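Side-chain contacts in 1-phosphatidylinositol 4,5-bisphosphate phosphodiesterase (Drosophila melanogaster, PDB 6IRB), which is a phospholipase C-beta family member, seen here as a long helical region whose far end turns back into an antiparallel hairpin: residues A[117-122]-A[195-200]; A[129-134]-A[184-189]; A[147-152]-A[158-163]. The protein carries 2 engineered substitutions. All coordinates share one frame; numbering follows the deposited sequence.

Interaction 1 (A[117-122]-A[195-200]); sequences AAQIKQ and LAHSKQ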
loop_
_atom_site.group_PDB
_atom_site.type_symbol
_atom_site.label_atom_id
_atom_site.label_comp_id
_atom_site.label_asym_id
_atom_site.label_seq_id
_atom_site.Cartn_x
_atom_site.Cartn_y
_atom_site.Cartn_z
ATOM N N ALA A 117 -26.036 -3.557 25.506
ATOM C CA ALA A 117 -27.477 -3.767 25.473
ATOM C C ALA A 117 -27.826 -5.181 25.921
ATOM O O ALA A 117 -28.785 -5.383 26.675
ATOM C CB ALA A 117 -28.013 -3.483 24.067
ATOM N N ALA A 118 -27.057 -6.174 25.468
ATOM C CA ALA A 118 -27.314 -7.551 25.874
ATOM C C ALA A 118 -27.247 -7.712 27.388
ATOM O O ALA A 118 -28.001 -8.511 27.956
ATOM C CB ALA A 118 -26.323 -8.492 25.195
ATOM N N GLN A 119 -26.361 -6.974 28.062
ATOM C CA GLN A 119 -26.302 -7.066 29.518
ATOM C C GLN A 119 -27.536 -6.434 30.153
ATOM O O GLN A 119 -28.138 -6.998 31.077
ATOM C CB GLN A 119 -25.033 -6.402 30.066
ATOM C CG GLN A 119 -23.720 -7.138 29.832
ATOM C CD GLN A 119 -22.498 -6.236 29.970
ATOM O OE1 GLN A 119 -22.575 -5.139 30.525
ATOM N NE2 GLN A 119 -21.348 -6.738 29.547
ATOM N N ILE A 120 -27.880 -5.223 29.708
ATOM C CA ILE A 120 -29.120 -4.560 30.113
ATOM C C ILE A 120 -30.318 -5.504 30.024
ATOM O O ILE A 120 -31.058 -5.692 30.997
ATOM C CB ILE A 120 -29.335 -3.283 29.280
ATOM C CG1 ILE A 120 -28.210 -2.278 29.549
ATOM C CG2 ILE A 120 -30.663 -2.650 29.604
ATOM C CD1 ILE A 120 -28.270 -1.606 30.920
ATOM N N LYS A 121 -30.504 -6.157 28.879
ATOM C CA LYS A 121 -31.676 -7.020 28.770
ATOM C C LYS A 121 -31.539 -8.229 29.676
ATOM O O LYS A 121 -32.539 -8.727 30.196
ATOM C CB LYS A 121 -31.902 -7.459 27.327
ATOM C CG LYS A 121 -33.091 -8.392 27.156
ATOM C CD LYS A 121 -34.043 -7.920 26.079
ATOM C CE LYS A 121 -35.135 -8.954 25.813
ATOM N NZ LYS A 121 -34.583 -10.330 25.603
ATOM N N GLN A 122 -30.316 -8.712 29.873
ATOM C CA GLN A 122 -30.109 -9.827 30.784
ATOM C C GLN A 122 -30.497 -9.433 32.200
ATOM O O GLN A 122 -31.072 -10.235 32.946
ATOM C CB GLN A 122 -28.649 -10.267 30.729
ATOM C CG GLN A 122 -28.388 -11.401 29.767
ATOM C CD GLN A 122 -26.973 -11.920 29.850
ATOM O OE1 GLN A 122 -26.228 -11.591 30.775
ATOM N NE2 GLN A 122 -26.589 -12.731 28.871
ATOM N N LEU A 195 -24.115 2.693 34.534
ATOM C CA LEU A 195 -22.897 3.478 34.738
ATOM C C LEU A 195 -21.660 2.761 34.226
ATOM O O LEU A 195 -20.728 3.415 33.747
ATOM C CB LEU A 195 -22.708 3.858 36.205
ATOM C CG LEU A 195 -23.641 4.935 36.770
ATOM C CD1 LEU A 195 -23.025 5.602 38.000
ATOM C CD2 LEU A 195 -23.963 5.969 35.701
ATOM N N ALA A 196 -21.607 1.437 34.340
ATOM C CA ALA A 196 -20.473 0.728 33.770
ATOM C C ALA A 196 -20.458 0.891 32.258
ATOM O O ALA A 196 -19.424 1.219 31.666
ATOM C CB ALA A 196 -20.523 -0.747 34.161
ATOM N N HIS A 197 -21.615 0.696 31.620
ATOM C CA HIS A 197 -21.709 0.852 30.171
ATOM C C HIS A 197 -21.271 2.245 29.746
ATOM O O HIS A 197 -20.498 2.405 28.795
ATOM C CB HIS A 197 -23.124 0.536 29.699
ATOM C CG HIS A 197 -23.475 -0.920 29.799
ATOM N ND1 HIS A 197 -24.705 -1.363 30.234
ATOM C CD2 HIS A 197 -22.748 -2.035 29.543
ATOM C CE1 HIS A 197 -24.729 -2.685 30.223
ATOM N NE2 HIS A 197 -23.552 -3.119 29.808
ATOM N N SER A 198 -21.782 3.268 30.432
ATOM C CA SER A 198 -21.403 4.643 30.131
ATOM C C SER A 198 -19.891 4.835 30.161
ATOM O O SER A 198 -19.305 5.370 29.215
ATOM C CB SER A 198 -22.070 5.596 31.117
ATOM O OG SER A 198 -22.168 6.893 30.558
ATOM N N LYS A 199 -19.244 4.461 31.266
ATOM C CA LYS A 199 -17.793 4.627 31.340
ATOM C C LYS A 199 -17.069 3.841 30.247
ATOM O O LYS A 199 -16.124 4.355 29.638
ATOM C CB LYS A 199 -17.289 4.293 32.741
ATOM C CG LYS A 199 -17.255 5.586 33.582
ATOM C CD LYS A 199 -17.330 5.390 35.086
ATOM C CE LYS A 199 -16.760 6.612 35.820
ATOM N NZ LYS A 199 -17.092 7.924 35.171
ATOM N N GLN A 200 -17.458 2.584 30.015
ATOM C CA GLN A 200 -16.856 1.817 28.925
ATOM C C GLN A 200 -16.835 2.611 27.627
ATOM O O GLN A 200 -15.818 2.646 26.925
ATOM C CB GLN A 200 -17.596 0.501 28.725
ATOM C CG GLN A 200 -17.394 -0.489 29.838
ATOM C CD GLN A 200 -18.519 -1.503 29.930
ATOM O OE1 GLN A 200 -19.220 -1.758 28.948
ATOM N NE2 GLN A 200 -18.662 -2.132 31.099
#
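Q119 OE1 accepts a hydrogen bond from H197 NE2, a polar link between the helices. The two atoms are modelled 2.4 Å apart, too close to take literally at this resolution, so the pairing is more secure than its length. The N-H points off the straight line to the oxygen, at an angle of 137°. The amide oxygen arrives at the edge of the imidazole, near the ring plane, and the amide itself is turned 25° from that plane. H197 carries CG anti to its carbonyl carbon (chi1 -70°), which sends the ring across towards helix 18-150 with NE2 leading. There it also meets the root of the glutamine: Q119 CB lies in the ring plane, 3.6 Å from H197 NE2. I120 closes in on the other ring nitrogen. Its terminal methyl CD1 sits at the ring edge, 3.6 Å from H197 ND1, while CG1 comes in obliquely, 3.6 Å from H197 CE1. The imidazole is therefore buried between a polar and a greasy neighbour from successive positions of one helix. Q116, one turn before I120, adds its NE2 as a donor to both the backbone O of H197 and Q200 OE1, and I120 also leans on M190, L193 and K194. H197 thus joins helix 157-210 to helix 18-150 in an antiparallel helical hairpin, consistent with the coiled-coil C-terminal region of phospholipase C-beta.

Interaction 2 (A[129-134]-A[184-189]); sequences RDIKDL and VKQGRA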
loop_
_atom_site.group_PDB
_atom_site.type_symbol
_atom_site.label_atom_id
_atom_site.label_comp_id
_atom_site.label_asym_id
_atom_site.label_seq_id
_atom_site.Cartn_x
_atom_site.Cartn_y
_atom_site.Cartn_z
ATOM N N ARG A 129 -37.999 -11.848 36.823
ATOM C CA ARG A 129 -38.082 -13.166 37.448
ATOM C C ARG A 129 -38.104 -13.051 38.963
ATOM O O ARG A 129 -38.904 -13.703 39.643
ATOM C CB ARG A 129 -36.881 -13.998 37.017
ATOM C CG ARG A 129 -37.107 -14.806 35.775
ATOM C CD ARG A 129 -35.764 -15.237 35.188
ATOM N NE ARG A 129 -35.730 -15.289 33.722
ATOM C CZ ARG A 129 -36.615 -15.894 32.929
ATOM N NH1 ARG A 129 -37.664 -16.542 33.421
ATOM N NH2 ARG A 129 -36.439 -15.848 31.613
ATOM N N ASP A 130 -37.201 -12.241 39.505
ATOM C CA ASP A 130 -37.149 -12.004 40.941
ATOM C C ASP A 130 -38.517 -11.627 41.489
ATOM O O ASP A 130 -38.964 -12.169 42.507
ATOM C CB ASP A 130 -36.115 -10.922 41.233
ATOM C CG ASP A 130 -34.709 -11.385 40.916
ATOM O OD1 ASP A 130 -34.462 -12.610 41.022
ATOM O OD2 ASP A 130 -33.864 -10.533 40.550
ATOM N N ILE A 131 -39.196 -10.693 40.820
ATOM C CA ILE A 131 -40.489 -10.230 41.311
ATOM C C ILE A 131 -41.546 -11.321 41.230
ATOM O O ILE A 131 -42.300 -11.523 42.186
ATOM C CB ILE A 131 -40.922 -8.976 40.536
ATOM C CG1 ILE A 131 -39.744 -7.996 40.441
ATOM C CG2 ILE A 131 -42.173 -8.379 41.145
ATOM C CD1 ILE A 131 -40.121 -6.583 40.025
ATOM N N LYS A 132 -41.609 -12.063 40.124
ATOM C CA LYS A 132 -42.517 -13.206 40.092
ATOM C C LYS A 132 -42.177 -14.152 41.232
ATOM O O LYS A 132 -43.048 -14.527 42.024
ATOM C CB LYS A 132 -42.480 -13.941 38.757
ATOM C CG LYS A 132 -43.612 -14.960 38.707
ATOM C CD LYS A 132 -43.173 -16.388 38.973
ATOM C CE LYS A 132 -44.379 -17.223 39.389
ATOM N NZ LYS A 132 -44.005 -18.584 39.849
ATOM N N ASP A 133 -40.949 -14.680 41.217
ATOM C CA ASP A 133 -40.414 -15.499 42.300
ATOM C C ASP A 133 -40.861 -14.996 43.667
ATOM O O ASP A 133 -41.464 -15.731 44.454
ATOM C CB ASP A 133 -38.887 -15.519 42.214
ATOM C CG ASP A 133 -38.383 -16.314 41.030
ATOM O OD1 ASP A 133 -39.221 -16.794 40.234
ATOM O OD2 ASP A 133 -37.150 -16.449 40.881
ATOM N N LEU A 134 -40.486 -13.759 43.991
ATOM C CA LEU A 134 -40.960 -13.126 45.216
ATOM C C LEU A 134 -42.471 -13.264 45.382
ATOM O O LEU A 134 -42.954 -13.679 46.443
ATOM C CB LEU A 134 -40.550 -11.660 45.239
ATOM C CG LEU A 134 -40.808 -11.135 46.648
ATOM C CD1 LEU A 134 -39.932 -11.884 47.658
ATOM C CD2 LEU A 134 -40.590 -9.625 46.727
ATOM N N VAL A 184 -35.915 -1.351 45.161
ATOM C CA VAL A 184 -34.781 -0.461 45.349
ATOM C C VAL A 184 -33.501 -1.112 44.867
ATOM O O VAL A 184 -32.752 -0.518 44.084
ATOM C CB VAL A 184 -34.684 -0.048 46.829
ATOM C CG1 VAL A 184 -33.311 0.495 47.124
ATOM C CG2 VAL A 184 -35.762 0.964 47.176
ATOM N N LYS A 185 -33.212 -2.325 45.342
ATOM C CA LYS A 185 -32.012 -3.014 44.878
ATOM C C LYS A 185 -31.989 -3.107 43.353
ATOM O O LYS A 185 -30.978 -2.785 42.712
ATOM C CB LYS A 185 -31.936 -4.403 45.502
ATOM C CG LYS A 185 -30.915 -5.302 44.846
ATOM C CD LYS A 185 -30.807 -6.622 45.589
ATOM C CE LYS A 185 -29.935 -7.639 44.851
ATOM N NZ LYS A 185 -30.539 -8.042 43.544
ATOM N N GLN A 186 -33.118 -3.516 42.758
ATOM C CA GLN A 186 -33.226 -3.571 41.303
ATOM C C GLN A 186 -32.912 -2.229 40.668
ATOM O O GLN A 186 -32.208 -2.162 39.651
ATOM C CB GLN A 186 -34.602 -4.096 40.904
ATOM C CG GLN A 186 -34.707 -5.585 41.249
ATOM C CD GLN A 186 -35.906 -6.287 40.650
ATOM O OE1 GLN A 186 -36.679 -5.705 39.885
ATOM N NE2 GLN A 186 -36.044 -7.572 40.969
ATOM N N GLY A 187 -33.381 -1.145 41.272
ATOM C CA GLY A 187 -33.056 0.154 40.717
ATOM C C GLY A 187 -31.579 0.440 40.887
ATOM O O GLY A 187 -30.924 0.940 39.971
ATOM N N ARG A 188 -31.027 0.086 42.050
ATOM C CA ARG A 188 -29.602 0.266 42.290
ATOM C C ARG A 188 -28.794 -0.588 41.328
ATOM O O ARG A 188 -27.818 -0.122 40.725
ATOM C CB ARG A 188 -29.280 -0.104 43.734
ATOM C CG ARG A 188 -29.030 1.096 44.597
ATOM C CD ARG A 188 -30.225 1.346 45.486
ATOM N NE ARG A 188 -30.098 2.600 46.215
ATOM C CZ ARG A 188 -29.660 2.694 47.463
ATOM N NH1 ARG A 188 -29.314 1.594 48.124
ATOM N NH2 ARG A 188 -29.575 3.883 48.048
ATOM N N ALA A 189 -29.204 -1.845 41.160
ATOM C CA ALA A 189 -28.490 -2.732 40.258
ATOM C C ALA A 189 -28.485 -2.174 38.846
ATOM O O ALA A 189 -27.447 -2.174 38.169
ATOM C CB ALA A 189 -29.126 -4.121 40.281
#
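With CG of Q186 anti to its carbonyl carbon (chi1 -70°) and the chain extended beyond it, the amide is carried straight across to helix 18-150. There D130 and I131, each with its first branch also set beside the backbone N, receive it. The amide ends up between them. Its nitrogen lies against the aspartate's first carbon, Q186 NE2 being 3.4 Å from D130 CB. Its oxygen lies against a methyl of the isoleucine, with I131 CD1 3.6 Å from Q186 OE1. The contact lies in the antiparallel helical hairpin, where helix 157-210 runs back alongside helix 18-150 and the CA atoms of D130 and Q186 stand 9.3 Å apart. The carboxylate of D130 is not what holds the glutamine. Carboxylate and amide planes are 50° apart, and D130 OD2 stays 3.7 Å from Q186 NE2. The amide nitrogen instead donates to the backbone O of H127, one turn earlier on the same helix as D130, so the amide N-H of this buried residue finds a main-chain acceptor. D130 OD2 looks to R126, in a long, weak ion pair. K185 NZ is also of opposite charge but remains 5.1 Å from D130 OD2.

Interaction 3 (A[147-152]-A[158-163]); sequences KEVQND and NEKDRR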
loop_
_atom_site.group_PDB
_atom_site.type_symbol
_atom_site.label_atom_id
_atom_site.label_comp_id
_atom_site.label_asym_id
_atom_site.label_seq_id
_atom_site.Cartn_x
_atom_site.Cartn_y
_atom_site.Cartn_z
ATOM N N LYS A 147 -53.476 -21.728 56.292
ATOM C CA LYS A 147 -53.649 -23.135 56.640
ATOM C C LYS A 147 -53.324 -23.379 58.106
ATOM O O LYS A 147 -53.998 -24.169 58.777
ATOM C CB LYS A 147 -52.778 -24.019 55.749
ATOM C CG LYS A 147 -52.896 -25.511 56.062
ATOM C CD LYS A 147 -51.565 -26.241 55.875
ATOM C CE LYS A 147 -51.760 -27.732 55.624
ATOM N NZ LYS A 147 -52.831 -28.300 56.491
ATOM N N GLU A 148 -52.281 -22.721 58.615
ATOM C CA GLU A 148 -51.864 -22.931 59.999
ATOM C C GLU A 148 -52.960 -22.551 60.990
ATOM O O GLU A 148 -53.142 -23.225 62.011
ATOM C CB GLU A 148 -50.600 -22.147 60.315
ATOM C CG GLU A 148 -49.932 -22.708 61.538
ATOM C CD GLU A 148 -49.553 -21.636 62.512
ATOM O OE1 GLU A 148 -49.984 -20.481 62.321
ATOM O OE2 GLU A 148 -48.876 -21.964 63.503
ATOM N N VAL A 149 -53.672 -21.452 60.725
ATOM C CA VAL A 149 -54.726 -21.000 61.632
ATOM C C VAL A 149 -55.819 -22.049 61.746
ATOM O O VAL A 149 -56.382 -22.271 62.828
ATOM C CB VAL A 149 -55.294 -19.653 61.144
ATOM C CG1 VAL A 149 -56.787 -19.536 61.448
ATOM C CG2 VAL A 149 -54.514 -18.497 61.747
ATOM N N GLN A 150 -56.154 -22.695 60.627
ATOM C CA GLN A 150 -57.164 -23.742 60.663
ATOM C C GLN A 150 -56.724 -24.871 61.584
ATOM O O GLN A 150 -57.548 -25.457 62.294
ATOM C CB GLN A 150 -57.458 -24.237 59.247
ATOM C CG GLN A 150 -58.807 -23.767 58.690
ATOM C CD GLN A 150 -58.921 -22.262 58.437
ATOM O OE1 GLN A 150 -58.146 -21.467 58.965
ATOM N NE2 GLN A 150 -59.906 -21.869 57.638
ATOM N N ASN A 151 -55.427 -25.180 61.598
ATOM C CA ASN A 151 -54.900 -26.214 62.474
ATOM C C ASN A 151 -54.377 -25.641 63.779
ATOM O O ASN A 151 -53.791 -26.379 64.579
ATOM C CB ASN A 151 -53.755 -26.946 61.779
ATOM C CG ASN A 151 -54.158 -27.507 60.449
ATOM O OD1 ASN A 151 -54.364 -26.763 59.490
ATOM N ND2 ASN A 151 -54.245 -28.826 60.365
ATOM N N ASP A 152 -54.577 -24.349 64.010
ATOM C CA ASP A 152 -54.074 -23.721 65.216
ATOM C C ASP A 152 -54.910 -24.108 66.430
ATOM O O ASP A 152 -56.092 -24.450 66.328
ATOM C CB ASP A 152 -53.974 -22.211 65.059
ATOM C CG ASP A 152 -53.036 -21.604 66.087
ATOM O OD1 ASP A 152 -52.452 -22.381 66.879
ATOM O OD2 ASP A 152 -52.821 -20.378 66.059
ATOM N N ASN A 158 -64.393 -17.726 66.121
ATOM C CA ASN A 158 -64.424 -16.323 66.530
ATOM C C ASN A 158 -63.020 -15.792 66.777
ATOM O O ASN A 158 -62.647 -14.716 66.295
ATOM C CB ASN A 158 -65.262 -16.169 67.799
ATOM C CG ASN A 158 -64.961 -14.880 68.539
ATOM O OD1 ASN A 158 -64.942 -13.799 67.950
ATOM N ND2 ASN A 158 -64.700 -14.993 69.837
ATOM N N GLU A 159 -62.233 -16.532 67.554
ATOM C CA GLU A 159 -60.836 -16.178 67.763
ATOM C C GLU A 159 -59.969 -16.548 66.551
ATOM O O GLU A 159 -59.060 -15.789 66.193
ATOM C CB GLU A 159 -60.362 -16.780 69.093
ATOM C CG GLU A 159 -59.821 -18.175 69.051
ATOM C CD GLU A 159 -59.657 -18.765 70.438
ATOM O OE1 GLU A 159 -59.575 -17.987 71.410
ATOM O OE2 GLU A 159 -59.634 -20.007 70.557
ATOM N N LYS A 160 -60.240 -17.689 65.895
ATOM C CA LYS A 160 -59.445 -18.099 64.733
ATOM C C LYS A 160 -59.487 -17.044 63.638
ATOM O O LYS A 160 -58.451 -16.638 63.103
ATOM C CB LYS A 160 -59.941 -19.428 64.145
ATOM C CG LYS A 160 -59.487 -20.711 64.809
ATOM C CD LYS A 160 -59.910 -21.910 63.967
ATOM C CE LYS A 160 -59.459 -23.220 64.577
ATOM N NZ LYS A 160 -57.975 -23.298 64.664
ATOM N N ASP A 161 -60.688 -16.581 63.305
ATOM C CA ASP A 161 -60.858 -15.556 62.284
ATOM C C ASP A 161 -60.214 -14.231 62.683
ATOM O O ASP A 161 -59.719 -13.498 61.819
ATOM C CB ASP A 161 -62.352 -15.400 61.992
ATOM C CG ASP A 161 -62.939 -16.633 61.297
ATOM O OD1 ASP A 161 -62.160 -17.422 60.711
ATOM O OD2 ASP A 161 -64.173 -16.827 61.359
ATOM N N ARG A 162 -60.235 -13.883 63.972
ATOM C CA ARG A 162 -59.612 -12.630 64.393
ATOM C C ARG A 162 -58.100 -12.632 64.171
ATOM O O ARG A 162 -57.518 -11.582 63.867
ATOM C CB ARG A 162 -59.902 -12.378 65.876
ATOM C CG ARG A 162 -58.872 -11.469 66.548
ATOM C CD ARG A 162 -57.818 -12.254 67.328
ATOM N NE ARG A 162 -56.960 -11.379 68.117
ATOM C CZ ARG A 162 -56.077 -11.809 69.010
ATOM N NH1 ARG A 162 -55.926 -13.108 69.223
ATOM N NH2 ARG A 162 -55.343 -10.942 69.687
ATOM N N ARG A 163 -57.453 -13.800 64.265
ATOM C CA ARG A 163 -55.991 -13.835 64.235
ATOM C C ARG A 163 -55.460 -13.791 62.812
ATOM O O ARG A 163 -54.459 -13.111 62.551
ATOM C CB ARG A 163 -55.451 -15.068 64.972
ATOM C CG ARG A 163 -53.918 -15.286 64.846
ATOM C CD ARG A 163 -53.129 -15.141 66.153
ATOM N NE ARG A 163 -51.715 -15.521 66.004
ATOM C CZ ARG A 163 -50.686 -14.671 66.012
ATOM N NH1 ARG A 163 -50.891 -13.372 66.180
ATOM N NH2 ARG A 163 -49.444 -15.125 65.873
#
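The K160 and V149 side chains run antiparallel, one passing beside the other, and the lysine chain continues alongside the end of helix 18-150 until its amine meets the backbone there. The chain is extended to CE and then bends at its last torsion (chi4 -62°), which turns NZ in among the carbonyls at and just beyond the helix end. It donates to three of them, one only weakly. V149 O is 2.6 Å from K160 NZ, with the amine nearly along the C=O axis at 162°. D152 O, just past the helix, lies 2.8 Å from K160 NZ and is approached quite differently, with the amine tilted 32° from the carbonyl plane. The third bond, from K160 NZ to Q150 O, is the weak one at 3.2 Å. V149 O does double duty, since it also accepts from D152 N in the turn that ends the helix. Beneath the polar grip, V149 CG1 lies 4.2 Å from K160 CB and 3.7 Å from the backbone O of K160. L154, in the connecting loop, touches the K160 side chain as well. The D152 carboxylate does not share in the bonding, with OD1 6.0 Å from K160 NZ. The ammonium thus takes its bonds from main-chain oxygens around a helix C-terminus, where a positive charge would be expected to sit favourably against the helix dipole while tying the turn to the start of the returning helix.

All three contacts join helix 18-150 to helix 157-210, and they are nested along the chain: interaction 3 lies inside the loop closed by interaction 2, which lies inside that closed by interaction 1. In space they follow one another along the hairpin towards its turn. The centres of interactions 1 and 2 are 17 Å apart, those of 2 and 3 are 33 Å apart, and those of 1 and 3 are 50 Å apart. None touches another; even interactions 1 and 2 have about 7 Å between nearest atoms. Interactions 1 and 2 link the two helices side by side, whereas interaction 3 lies at the bend where the chain reverses, with K160 bridging its two sides.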